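Local coordinates for type II restriction enzyme AgeI (Thalassobius gelatinovorus, PDB 5DWA), which recognises the double-stranded DNA sequence 5'-ACCGGT-3' and cleaves it after the first adenine, acting as a dimer assembled from monomers, at residues P59-P63 against S64-H68; V101-Y104 against N105-A109; V169-A172 against E173-D177. All coordinates share one frame; numbering follows the deposited sequence.

Interaction 1: residues P59-P63 against S64-H68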
ATOM      1  N   PRO A  59      31.623   1.862  -2.410  1.00 20.55           N
ATOM      2  CA  PRO A  59      31.150   3.239  -2.594  1.00 21.20           C
ATOM      3  C   PRO A  59      30.793   3.601  -4.035  1.00 21.08           C
ATOM      4  O   PRO A  59      30.089   4.591  -4.245  1.00 21.24           O
ATOM      5  CB  PRO A  59      32.332   4.079  -2.105  1.00 22.08           C
ATOM      6  CG  PRO A  59      33.529   3.200  -2.289  1.00 20.97           C
ATOM      7  CD  PRO A  59      33.057   1.798  -2.068  1.00 20.50           C
ATOM      8  N   ASP A  60      31.260   2.825  -5.008  1.00 22.31           N
ATOM      9  CA  ASP A  60      30.964   3.124  -6.403  1.00 22.96           C
ATOM     10  C   ASP A  60      29.794   2.305  -6.926  1.00 21.56           C
ATOM     11  O   ASP A  60      29.342   2.499  -8.056  1.00 23.00           O
ATOM     12  CB  ASP A  60      32.198   2.887  -7.272  1.00 25.75           C
ATOM     13  CG  ASP A  60      33.319   3.850  -6.952  1.00 30.96           C
ATOM     14  OD1 ASP A  60      33.022   4.989  -6.532  1.00 33.06           O
ATOM     15  OD2 ASP A  60      34.497   3.470  -7.118  1.00 33.28           O
ATOM     16  N   ALA A  61      29.305   1.388  -6.099  1.00 18.79           N
ATOM     17  CA  ALA A  61      28.185   0.552  -6.487  1.00 17.07           C
ATOM     18  C   ALA A  61      26.902   1.361  -6.399  1.00 16.94           C
ATOM     19  O   ALA A  61      26.843   2.367  -5.686  1.00 17.34           O
ATOM     20  CB  ALA A  61      28.105  -0.681  -5.611  1.00 16.45           C
ATOM     21  N   ASN A  62      25.888   0.926  -7.130  1.00 16.66           N
ATOM     22  CA  ASN A  62      24.572   1.533  -7.050  1.00 16.47           C
ATOM     23  C   ASN A  62      23.943   1.167  -5.704  1.00 15.83           C
ATOM     24  O   ASN A  62      23.668  -0.002  -5.437  1.00 15.45           O
ATOM     25  CB  ASN A  62      23.705   1.069  -8.230  1.00 15.95           C
ATOM     26  CG  ASN A  62      22.359   1.764  -8.287  1.00 16.58           C
ATOM     27  OD1 ASN A  62      21.878   2.302  -7.286  1.00 15.97           O
ATOM     28  ND2 ASN A  62      21.743   1.761  -9.467  1.00 16.16           N
ATOM     29  N   PRO A  63      23.715   2.173  -4.843  1.00 15.59           N
ATOM     30  CA  PRO A  63      23.184   1.876  -3.510  1.00 13.53           C
ATOM     31  C   PRO A  63      21.865   1.117  -3.585  1.00 13.58           C
ATOM     32  O   PRO A  63      21.624   0.178  -2.832  1.00 14.00           O
ATOM     33  CB  PRO A  63      22.989   3.268  -2.895  1.00 14.30           C
ATOM     34  CG  PRO A  63      23.967   4.143  -3.621  1.00 14.51           C
ATOM     35  CD  PRO A  63      23.984   3.607  -5.030  1.00 14.46           C
ATOM     36  N   SER A  64      21.025   1.505  -4.531  1.00 13.42           N
ATOM     37  CA  SER A  64      19.739   0.841  -4.702  1.00 13.26           C
ATOM     38  C   SER A  64      19.925  -0.637  -5.056  1.00 12.95           C
ATOM     39  O   SER A  64      19.152  -1.485  -4.606  1.00 13.51           O
ATOM     40  CB  SER A  64      18.914   1.554  -5.769  1.00 11.87           C
ATOM     41  OG  SER A  64      17.590   1.060  -5.814  1.00 12.10           O
ATOM     42  N   ASP A  65      20.956  -0.940  -5.844  1.00 13.82           N
ATOM     43  CA  ASP A  65      21.272  -2.327  -6.186  1.00 14.50           C
ATOM     44  C   ASP A  65      21.815  -3.094  -4.982  1.00 14.21           C
ATOM     45  O   ASP A  65      21.532  -4.278  -4.826  1.00 15.25           O
ATOM     46  CB  ASP A  65      22.285  -2.394  -7.339  1.00 16.11           C
ATOM     47  CG  ASP A  65      21.652  -2.142  -8.695  1.00 19.07           C
ATOM     48  OD1 ASP A  65      20.506  -1.655  -8.751  1.00 19.45           O
ATOM     49  OD2 ASP A  65      22.312  -2.429  -9.713  1.00 21.06           O
ATOM     50  N   LEU A  66      22.575  -2.425  -4.116  1.00 13.85           N
ATOM     51  CA  LEU A  66      23.056  -3.093  -2.915  1.00 13.45           C
ATOM     52  C   LEU A  66      21.882  -3.460  -2.023  1.00 13.32           C
ATOM     53  O   LEU A  66      21.859  -4.519  -1.406  1.00 15.19           O
ATOM     54  CB  LEU A  66      24.044  -2.223  -2.144  1.00 14.32           C
ATOM     55  CG  LEU A  66      25.395  -1.976  -2.814  1.00 15.54           C
ATOM     56  CD1 LEU A  66      26.207  -0.993  -1.996  1.00 16.77           C
ATOM     57  CD2 LEU A  66      26.145  -3.295  -2.966  1.00 17.44           C
ATOM     58  N   TRP A  67      20.899  -2.573  -1.947  1.00 13.24           N
ATOM     59  CA  TRP A  67      19.722  -2.852  -1.140  1.00 11.84           C
ATOM     60  C   TRP A  67      18.905  -3.990  -1.739  1.00 12.75           C
ATOM     61  O   TRP A  67      18.518  -4.929  -1.043  1.00 14.14           O
ATOM     62  CB  TRP A  67      18.862  -1.597  -1.025  1.00 11.58           C
ATOM     63  CG  TRP A  67      17.722  -1.676  -0.075  1.00 11.39           C
ATOM     64  CD1 TRP A  67      16.477  -2.185  -0.309  1.00 11.79           C
ATOM     65  CD2 TRP A  67      17.714  -1.187   1.265  1.00 10.22           C
ATOM     66  NE1 TRP A  67      15.689  -2.045   0.818  1.00 10.48           N
ATOM     67  CE2 TRP A  67      16.431  -1.435   1.795  1.00 10.87           C
ATOM     68  CE3 TRP A  67      18.672  -0.550   2.067  1.00 10.80           C
ATOM     69  CZ2 TRP A  67      16.086  -1.071   3.108  1.00 11.41           C
ATOM     70  CZ3 TRP A  67      18.323  -0.179   3.359  1.00 11.20           C
ATOM     71  CH2 TRP A  67      17.035  -0.440   3.867  1.00 11.70           C
ATOM     72  N   HIS A  68      18.637  -3.888  -3.040  1.00 12.32           N
ATOM     73  CA  HIS A  68      17.683  -4.765  -3.697  1.00 13.11           C
ATOM     74  C   HIS A  68      18.267  -6.102  -4.124  1.00 13.53           C
ATOM     75  O   HIS A  68      17.600  -7.125  -3.990  1.00 13.82           O
ATOM     76  CB  HIS A  68      17.085  -4.056  -4.920  1.00 14.24           C
ATOM     77  CG  HIS A  68      16.072  -4.871  -5.659  1.00 17.17           C
ATOM     78  ND1 HIS A  68      14.950  -5.393  -5.055  1.00 18.36           N
ATOM     79  CD2 HIS A  68      16.017  -5.256  -6.956  1.00 19.69           C
ATOM     80  CE1 HIS A  68      14.247  -6.066  -5.949  1.00 20.05           C
ATOM     81  NE2 HIS A  68      14.873  -5.998  -7.110  1.00 21.13           N
TER

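Interaction 2: residues V101-Y104 against N105-A109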
ATOM      1  N   VAL A 101      19.343   8.221   8.987  1.00 12.49           N
ATOM      2  CA  VAL A 101      19.749   8.908  10.208  1.00 12.92           C
ATOM      3  C   VAL A 101      21.219   8.625  10.521  1.00 15.04           C
ATOM      4  O   VAL A 101      21.989   9.549  10.821  1.00 15.37           O
ATOM      5  CB  VAL A 101      18.874   8.486  11.399  1.00 12.97           C
ATOM      6  CG1 VAL A 101      19.431   9.044  12.709  1.00 14.35           C
ATOM      7  CG2 VAL A 101      17.442   8.940  11.192  1.00 12.75           C
ATOM      8  N   GLU A 102      21.605   7.356  10.418  1.00 14.71           N
ATOM      9  CA  GLU A 102      22.982   6.943  10.699  1.00 15.64           C
ATOM     10  C   GLU A 102      23.979   7.615   9.754  1.00 16.04           C
ATOM     11  O   GLU A 102      25.045   8.076  10.181  1.00 17.37           O
ATOM     12  CB  GLU A 102      23.109   5.420  10.598  1.00 18.61           C
ATOM     13  CG  GLU A 102      24.501   4.873  10.910  1.00 21.20           C
ATOM     14  CD  GLU A 102      24.822   4.902  12.387  1.00 23.72           C
ATOM     15  OE1 GLU A 102      23.934   4.572  13.204  1.00 25.68           O
ATOM     16  OE2 GLU A 102      25.963   5.265  12.734  1.00 24.79           O
ATOM     17  N   ARG A 103      23.631   7.681   8.473  0.56 14.69           N
ATOM     18  CA  ARG A 103      24.552   8.208   7.471  0.56 15.37           C
ATOM     19  C   ARG A 103      24.664   9.726   7.530  0.56 16.37           C
ATOM     20  O   ARG A 103      25.762  10.273   7.405  0.56 17.21           O
ATOM     21  CB  ARG A 103      24.126   7.775   6.063  0.56 15.26           C
ATOM     22  CG  ARG A 103      25.056   8.249   4.947  0.56 16.60           C
ATOM     23  CD  ARG A 103      24.496   9.481   4.249  0.56 17.19           C
ATOM     24  NE  ARG A 103      25.318   9.940   3.130  0.56 17.24           N
ATOM     25  CZ  ARG A 103      26.213  10.921   3.208  0.56 17.27           C
ATOM     26  NH1 ARG A 103      26.418  11.547   4.359  0.56 17.53           N
ATOM     27  NH2 ARG A 103      26.907  11.274   2.134  0.56 18.09           N
ATOM     28  N   TYR A 104      23.534  10.407   7.706  1.00 16.06           N
ATOM     29  CA  TYR A 104      23.526  11.857   7.598  1.00 13.97           C
ATOM     30  C   TYR A 104      23.737  12.652   8.874  1.00 15.26           C
ATOM     31  O   TYR A 104      24.238  13.767   8.797  1.00 16.23           O
ATOM     32  CB  TYR A 104      22.218  12.295   6.944  1.00 13.64           C
ATOM     33  CG  TYR A 104      22.250  12.092   5.455  1.00 13.90           C
ATOM     34  CD1 TYR A 104      23.179  12.761   4.676  1.00 14.48           C
ATOM     35  CD2 TYR A 104      21.362  11.229   4.824  1.00 14.25           C
ATOM     36  CE1 TYR A 104      23.228  12.589   3.306  1.00 16.00           C
ATOM     37  CE2 TYR A 104      21.399  11.056   3.452  1.00 15.04           C
ATOM     38  CZ  TYR A 104      22.335  11.740   2.697  1.00 16.35           C
ATOM     39  OH  TYR A 104      22.384  11.579   1.331  1.00 18.66           O
ATOM     40  N   ASN A 105      23.360  12.121  10.033  1.00 14.39           N
ATOM     41  CA  ASN A 105      23.483  12.928  11.245  1.00 15.65           C
ATOM     42  C   ASN A 105      24.903  13.403  11.571  1.00 17.88           C
ATOM     43  O   ASN A 105      25.057  14.537  12.009  1.00 17.01           O
ATOM     44  CB  ASN A 105      22.888  12.195  12.449  1.00 16.11           C
ATOM     45  CG  ASN A 105      21.433  12.579  12.679  1.00 16.08           C
ATOM     46  OD1 ASN A 105      20.893  13.398  11.948  1.00 17.14           O
ATOM     47  ND2 ASN A 105      20.801  12.000  13.689  1.00 15.72           N
ATOM     48  N   PRO A 106      25.938  12.567  11.348  1.00 19.02           N
ATOM     49  CA  PRO A 106      27.280  13.099  11.629  1.00 22.09           C
ATOM     50  C   PRO A 106      27.635  14.346  10.808  1.00 23.69           C
ATOM     51  O   PRO A 106      28.199  15.298  11.350  1.00 27.30           O
ATOM     52  CB  PRO A 106      28.199  11.928  11.264  1.00 22.07           C
ATOM     53  CG  PRO A 106      27.362  10.719  11.480  1.00 21.48           C
ATOM     54  CD  PRO A 106      25.974  11.121  11.054  1.00 20.21           C
ATOM     55  N   VAL A 107      27.305  14.343   9.522  1.00 22.94           N
ATOM     56  CA  VAL A 107      27.624  15.464   8.651  1.00 23.01           C
ATOM     57  C   VAL A 107      26.729  16.663   8.943  1.00 21.78           C
ATOM     58  O   VAL A 107      27.182  17.807   8.946  1.00 23.74           O
ATOM     59  CB  VAL A 107      27.499  15.055   7.167  1.00 26.16           C
ATOM     60  CG1 VAL A 107      27.704  16.255   6.252  1.00 27.54           C
ATOM     61  CG2 VAL A 107      28.499  13.955   6.849  1.00 27.72           C
ATOM     62  N   LEU A 108      25.456  16.400   9.212  1.00 19.73           N
ATOM     63  CA  LEU A 108      24.505  17.469   9.474  1.00 18.19           C
ATOM     64  C   LEU A 108      24.760  18.156  10.822  1.00 19.13           C
ATOM     65  O   LEU A 108      24.474  19.343  10.976  1.00 18.67           O
ATOM     66  CB  LEU A 108      23.080  16.926   9.411  1.00 16.07           C
ATOM     67  CG  LEU A 108      22.612  16.552   8.008  1.00 16.33           C
ATOM     68  CD1 LEU A 108      21.255  15.889   8.088  1.00 16.03           C
ATOM     69  CD2 LEU A 108      22.568  17.794   7.129  1.00 17.57           C
ATOM     70  N   ALA A 109      25.309  17.415  11.781  1.00 19.33           N
ATOM     71  CA  ALA A 109      25.570  17.959  13.116  1.00 20.61           C
ATOM     72  C   ALA A 109      26.517  19.153  13.071  1.00 21.71           C
ATOM     73  O   ALA A 109      26.411  20.059  13.896  1.00 21.84           O
ATOM     74  CB  ALA A 109      26.121  16.888  14.030  1.00 21.61           C
TER

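Interaction 3: residues V169-A172 against E173-D177. With nucleotides of chain C; nucleotides of chain D.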
ATOM      1  N   VAL A 169      11.785   3.035   0.306  1.00 13.43           N
ATOM      2  CA  VAL A 169      12.673   2.200  -0.491  1.00 13.58           C
ATOM      3  C   VAL A 169      12.211   2.194  -1.947  1.00 12.48           C
ATOM      4  O   VAL A 169      13.010   2.372  -2.864  1.00 13.85           O
ATOM      5  CB  VAL A 169      12.717   0.770   0.035  1.00 13.95           C
ATOM      6  CG1 VAL A 169      13.381  -0.166  -0.990  1.00 14.12           C
ATOM      7  CG2 VAL A 169      13.428   0.724   1.383  1.00 15.72           C
ATOM      8  N   SER A 170      10.906   2.035  -2.132  1.00 11.85           N
ATOM      9  CA  SER A 170      10.319   1.936  -3.462  1.00 11.48           C
ATOM     10  C   SER A 170       9.064   2.778  -3.494  1.00 12.57           C
ATOM     11  O   SER A 170       8.391   2.929  -2.481  1.00 12.70           O
ATOM     12  CB  SER A 170      10.006   0.478  -3.815  1.00 11.79           C
ATOM     13  OG  SER A 170       9.248  -0.154  -2.790  1.00 11.98           O
ATOM     14  N   LEU A 171       8.739   3.312  -4.667  1.00 14.34           N
ATOM     15  CA  LEU A 171       7.649   4.275  -4.774  1.00 14.67           C
ATOM     16  C   LEU A 171       6.305   3.618  -5.067  1.00 15.26           C
ATOM     17  O   LEU A 171       5.318   3.920  -4.391  1.00 16.14           O
ATOM     18  CB  LEU A 171       7.980   5.313  -5.847  1.00 14.65           C
ATOM     19  CG  LEU A 171       9.233   6.147  -5.579  1.00 15.03           C
ATOM     20  CD1 LEU A 171       9.431   7.193  -6.674  1.00 17.81           C
ATOM     21  CD2 LEU A 171       9.168   6.813  -4.192  1.00 16.21           C
ATOM     22  N   ALA A 172       6.280   2.710  -6.051  1.00 15.67           N
ATOM     23  CA  ALA A 172       5.033   2.104  -6.546  1.00 17.17           C
ATOM     24  C   ALA A 172       3.959   3.180  -6.626  1.00 18.31           C
ATOM     25  O   ALA A 172       4.224   4.258  -7.144  1.00 19.61           O
ATOM     26  CB  ALA A 172       4.587   0.939  -5.662  1.00 18.07           C
ATOM     27  N   GLU A 173       2.762   2.923  -6.113  1.00 16.61           N
ATOM     28  CA  GLU A 173       1.820   4.033  -5.972  1.00 17.97           C
ATOM     29  C   GLU A 173       1.701   4.416  -4.509  1.00 16.99           C
ATOM     30  O   GLU A 173       0.885   5.258  -4.132  1.00 18.80           O
ATOM     31  CB  GLU A 173       0.447   3.685  -6.547  1.00 19.97           C
ATOM     32  CG  GLU A 173       0.383   3.741  -8.067  1.00 22.72           C
ATOM     33  CD  GLU A 173       0.796   5.088  -8.638  1.00 24.37           C
ATOM     34  OE1 GLU A 173       0.622   6.132  -7.966  1.00 26.95           O
ATOM     35  OE2 GLU A 173       1.308   5.099  -9.772  1.00 24.08           O
ATOM     36  N   ARG A 174       2.538   3.799  -3.690  1.00 15.02           N
ATOM     37  CA  ARG A 174       2.526   4.065  -2.263  1.00 14.66           C
ATOM     38  C   ARG A 174       3.028   5.471  -1.951  1.00 15.24           C
ATOM     39  O   ARG A 174       2.712   6.024  -0.903  1.00 15.72           O
ATOM     40  CB  ARG A 174       3.356   3.011  -1.537  1.00 15.87           C
ATOM     41  CG  ARG A 174       2.621   1.692  -1.396  1.00 15.87           C
ATOM     42  CD  ARG A 174       3.500   0.623  -0.794  1.00 14.99           C
ATOM     43  NE  ARG A 174       4.430   0.074  -1.769  1.00 14.47           N
ATOM     44  CZ  ARG A 174       5.694   0.453  -1.909  1.00 13.88           C
ATOM     45  NH1 ARG A 174       6.222   1.367  -1.096  1.00 14.91           N
ATOM     46  NH2 ARG A 174       6.447  -0.103  -2.849  1.00 13.54           N
ATOM     47  N   VAL A 175       3.766   6.075  -2.874  1.00 16.38           N
ATOM     48  CA  VAL A 175       4.244   7.430  -2.654  1.00 16.43           C
ATOM     49  C   VAL A 175       3.056   8.406  -2.652  1.00 16.33           C
ATOM     50  O   VAL A 175       3.130   9.492  -2.071  1.00 15.70           O
ATOM     51  CB  VAL A 175       5.313   7.829  -3.704  1.00 16.77           C
ATOM     52  CG1 VAL A 175       4.715   7.860  -5.105  1.00 17.64           C
ATOM     53  CG2 VAL A 175       5.938   9.184  -3.351  1.00 16.93           C
ATOM     54  N   SER A 176       1.955   8.012  -3.287  0.50 18.06           N
ATOM     55  CA  SER A 176       0.743   8.823  -3.256  0.50 18.83           C
ATOM     56  C   SER A 176       0.214   8.976  -1.829  0.50 18.53           C
ATOM     57  O   SER A 176      -0.448   9.970  -1.515  0.50 19.63           O
ATOM     58  CB  SER A 176      -0.332   8.220  -4.162  0.50 20.77           C
ATOM     59  OG  SER A 176       0.147   8.086  -5.487  0.50 21.83           O
ATOM     60  N   ASP A 177       0.526   8.004  -0.971  1.00 18.23           N
ATOM     61  CA  ASP A 177       0.160   8.066   0.451  1.00 18.07           C
ATOM     62  C   ASP A 177       0.785   9.284   1.121  1.00 17.49           C
ATOM     63  O   ASP A 177       0.232   9.831   2.076  1.00 18.60           O
ATOM     64  CB  ASP A 177       0.614   6.818   1.228  1.00 19.56           C
ATOM     65  CG  ASP A 177      -0.009   5.533   0.724  1.00 22.34           C
ATOM     66  OD1 ASP A 177      -0.835   5.574  -0.210  1.00 24.18           O
ATOM     67  OD2 ASP A 177       0.340   4.465   1.279  1.00 23.96           O
TER
ATOM     68  P    DC C   6       7.900   0.984   2.578  1.00 23.56           P
ATOM     69  OP1  DC C   6       9.206   1.610   2.454  1.00 23.86           O
ATOM     70  OP2  DC C   6       6.662   1.624   2.100  1.00 27.58           O
ATOM     71  O5'  DC C   6       8.016  -0.432   1.850  1.00 17.38           O
ATOM     72  C5'  DC C   6       9.026  -1.317   2.232  1.00 15.04           C
ATOM     73  C4'  DC C   6       8.834  -2.630   1.512  1.00 12.75           C
ATOM     74  O4'  DC C   6       7.532  -3.172   1.821  1.00 13.05           O
ATOM     75  C3'  DC C   6       8.926  -2.566  -0.003  1.00 11.36           C
ATOM     76  O3'  DC C   6       9.611  -3.706  -0.435  1.00 11.16           O
ATOM     77  C2'  DC C   6       7.458  -2.594  -0.454  1.00 11.86           C
ATOM     78  C1'  DC C   6       6.807  -3.437   0.633  1.00 13.01           C
ATOM     79  N1   DC C   6       5.404  -3.080   0.915  1.00 12.67           N
ATOM     80  C2   DC C   6       4.394  -4.046   0.845  1.00 13.16           C
ATOM     81  O2   DC C   6       4.667  -5.198   0.487  1.00 13.75           O
ATOM     82  N3   DC C   6       3.124  -3.682   1.148  1.00 13.80           N
ATOM     83  C4   DC C   6       2.862  -2.438   1.538  1.00 14.24           C
ATOM     84  N4   DC C   6       1.595  -2.127   1.820  1.00 14.75           N
ATOM     85  C5   DC C   6       3.880  -1.457   1.649  1.00 13.79           C
ATOM     86  C6   DC C   6       5.123  -1.815   1.338  1.00 12.89           C
ATOM     87  P    DG C   7      10.534  -3.682  -1.743  1.00 11.17           P
ATOM     88  OP1  DG C   7      11.871  -4.160  -1.330  1.00 11.29           O
ATOM     89  OP2  DG C   7      10.395  -2.418  -2.480  1.00 12.73           O
ATOM     90  O5'  DG C   7       9.881  -4.809  -2.664  1.00 12.07           O
ATOM     91  C5'  DG C   7       9.727  -6.128  -2.197  1.00 10.92           C
ATOM     92  C4'  DG C   7       8.891  -6.919  -3.191  1.00 11.08           C
ATOM     93  O4'  DG C   7       7.499  -6.534  -3.072  1.00 12.00           O
ATOM     94  C3'  DG C   7       9.250  -6.679  -4.650  1.00 11.27           C
ATOM     95  O3'  DG C   7       9.012  -7.858  -5.361  1.00 12.38           O
ATOM     96  C2'  DG C   7       8.270  -5.574  -5.063  1.00 11.93           C
ATOM     97  C1'  DG C   7       7.024  -5.990  -4.304  1.00 12.14           C
ATOM     98  N9   DG C   7       6.154  -4.890  -3.941  1.00 11.71           N
ATOM     99  C8   DG C   7       6.409  -3.542  -4.054  1.00 11.87           C
ATOM    100  N7   DG C   7       5.453  -2.801  -3.566  1.00 10.99           N
ATOM    101  C5   DG C   7       4.533  -3.712  -3.070  1.00 10.61           C
ATOM    102  C6   DG C   7       3.296  -3.502  -2.420  1.00 11.73           C
ATOM    103  O6   DG C   7       2.758  -2.426  -2.125  1.00 12.86           O
ATOM    104  N1   DG C   7       2.682  -4.697  -2.081  1.00 11.96           N
ATOM    105  C2   DG C   7       3.191  -5.945  -2.339  1.00 11.81           C
ATOM    106  N2   DG C   7       2.454  -6.981  -1.931  1.00 13.02           N
ATOM    107  N3   DG C   7       4.343  -6.156  -2.951  1.00 11.65           N
ATOM    108  C4   DG C   7       4.958  -5.000  -3.285  1.00 11.51           C
TER
ATOM    109  P    DA D   4      -2.842   3.536 -10.557  1.00 22.50           P
ATOM    110  OP1  DA D   4      -4.217   3.598 -11.118  1.00 25.16           O
ATOM    111  OP2  DA D   4      -2.219   4.744  -9.975  1.00 23.02           O
ATOM    112  O5'  DA D   4      -2.791   2.376  -9.460  1.00 22.04           O
ATOM    113  C5'  DA D   4      -3.600   1.233  -9.626  1.00 21.27           C
ATOM    114  C4'  DA D   4      -3.209   0.143  -8.657  1.00 20.28           C
ATOM    115  O4'  DA D   4      -2.010  -0.517  -9.115  1.00 19.64           O
ATOM    116  C3'  DA D   4      -2.906   0.605  -7.229  1.00 20.14           C
ATOM    117  O3'  DA D   4      -3.451  -0.319  -6.348  1.00 21.96           O
ATOM    118  C2'  DA D   4      -1.386   0.532  -7.164  1.00 18.51           C
ATOM    119  C1'  DA D   4      -1.182  -0.709  -8.004  1.00 18.12           C
ATOM    120  N9   DA D   4       0.173  -0.918  -8.456  1.00 16.67           N
ATOM    121  C8   DA D   4       1.213  -0.036  -8.414  1.00 15.63           C
ATOM    122  N7   DA D   4       2.328  -0.517  -8.902  1.00 15.59           N
ATOM    123  C5   DA D   4       1.984  -1.809  -9.289  1.00 14.85           C
ATOM    124  C6   DA D   4       2.720  -2.859  -9.869  1.00 14.43           C
ATOM    125  N6   DA D   4       4.010  -2.766 -10.191  1.00 15.14           N
ATOM    126  N1   DA D   4       2.068  -4.010 -10.118  1.00 15.66           N
ATOM    127  C2   DA D   4       0.776  -4.108  -9.799  1.00 15.41           C
ATOM    128  N3   DA D   4      -0.017  -3.195  -9.249  1.00 15.86           N
ATOM    129  C4   DA D   4       0.659  -2.061  -9.019  1.00 14.80           C
TER

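Interaction 1: residues P59-P63 against S64-H68
Asn62 receives the first turn of helix 63-78 with both of its oxygens, which identifies it as the N-cap. Its side-chain OD1 accepts Ser64 N at 3.0 Å, the donor standing 36° out of the carbonyl plane. Its backbone O accepts Leu66 N at 3.0 Å, with a weak second bond from Asp65 N. These bonds to Asn62 OD1 and O are the tight part of the contact. The helix proper is under way where Trp67 N reaches Pro63 O, also at 3.0 Å. With CG anti to the backbone N (chi1 -175°), the amide folds back over the start of the helix and lies stacked against the carboxylate of Asp65, the two planes 14° apart. Asn62 ND2 is 3.7 Å from Asp65 OD1, an ordinary contact distance, and outside partners hold the pair: Asn241 and Leu242 bind the amide, Arg243 forms a salt bridge with Asp65 OD2, and Asn211 ND2 donates to Asp65 OD1. Packing is sparser on the apolar flank, where Ala61 CB meets Leu66 CD1 at 4.1 Å, and the chain leading in through Pro59 and Asp60 is solvent-exposed. Pro63, occupying the first helical position, has no N-H that would need an acceptor. The acidic side chain at the positive end of the helix, matched by Arg243, would probably be stabilised as a carboxylate; the cap bond marks where the helix begins, and the charge is likely to add to it.

Interaction 2: residues V101-Y104 against N105-A109
Val101 CG1 lies beside the amide of Asn105, 3.4 Å from its ND2, the two side chains running the same way one turn apart on an alpha-helix. This is the C-terminal part of helix 84-109, which packs its inner side against strand 113-117 and helix 268-277. Two i to i+4 backbone bonds frame the turn: Asn105 N to Val101 O at 3.0 Å, and Leu108 N to Tyr104 O at 2.9 Å. Between them the ladder is interrupted: Pro106 has no N-H to give, its CD sitting 3.3 Å from Glu102 O, and Val107 N makes no bond to the turn before, and the helix is kinked here. The far end of Asn105 is spoken for, OD1 accepting Leu115 N from the edge strand. If Asn105 were replaced by an alanine, that strand N-H would probably be left without its acceptor and a gap would open beside Val101 CG1. Tyr104 points its hydroxyl to Asp267 and Tyr240. Leu108 carries CG anti to its carbonyl carbon (chi1 -70°), a torsion that leaves CG 3.3 Å from Tyr104 O and CD1 3.9 Å from Tyr104 CB.

Interaction 3: residues V169-A172 against E173-D177
Ser170 OG is held from two sides of the protein-DNA interface: it donates to the phosphate oxygen OP2 of DG7 of chain C at 2.6 Å and accepts Arg174 NH2 at 2.8 Å. Its chi1 of 51° puts OG between the backbone N and the carbonyl carbon, where both partners can reach it. Arg174 meets the serine end-on with two nitrogens, since NH1 also donates to Ser170 O at 3.0 Å, coming from well above that carbonyl plane. NH2 serves a second acceptor, N7 of DG7, at 3.0 Å, and NE makes a weak bond to O6 of the same base. N7 and O6 form the major-groove edge of guanine; the bend in the arginine chain at chi3 (-78°) brings the guanidinium up to that edge, a contact consistent with base recognition in this pre-specific complex. One guanidinium face looks onto Leu171 O and the opposite face onto C2' of DC6 of chain C. The segment follows strand 159-168 of the central mixed sheet in this PD-(D/E)XK nuclease. Here the chain makes a tight turn at Ala172, whose phi is positive (41°). Leu171 O accepts Val175 N at 3.1 Å, and Leu171 CD2 packs 4.0 Å from Val175 CB, the two side chains crossing at a slant. On the other flank Glu173 CD comes within 3.3 Å of the phosphate oxygen OP2 of DA4 of chain D, a close approach of two acidic groups and not a bond; the salt bridge of Glu173 OE2 to Lys224 probably offsets the charge, and Tyr227 binds Glu173 OE1.

Overall arrangement
From the N terminus the three interactions come in series, and none nests in or crosses another; each is a local contact within one unbroken piece of chain. Interaction 1 closes the loop leaving helix 43-57 and starts helix 63-78. Helix 84-109 is the next helix, and interaction 2 lies near its end, just before strand 113-117. Interaction 3 shapes the loop between strand 159-168 and helix 178-187, at the DNA. Interactions 1 and 3 touch, Trp67 NE1 packing 3.5 Å from Val169 CG1, which joins the helical part to the DNA-facing loop. Interactions 2 and 3 lie on opposite sides of the chain's centre, their own centres about 25 Å apart.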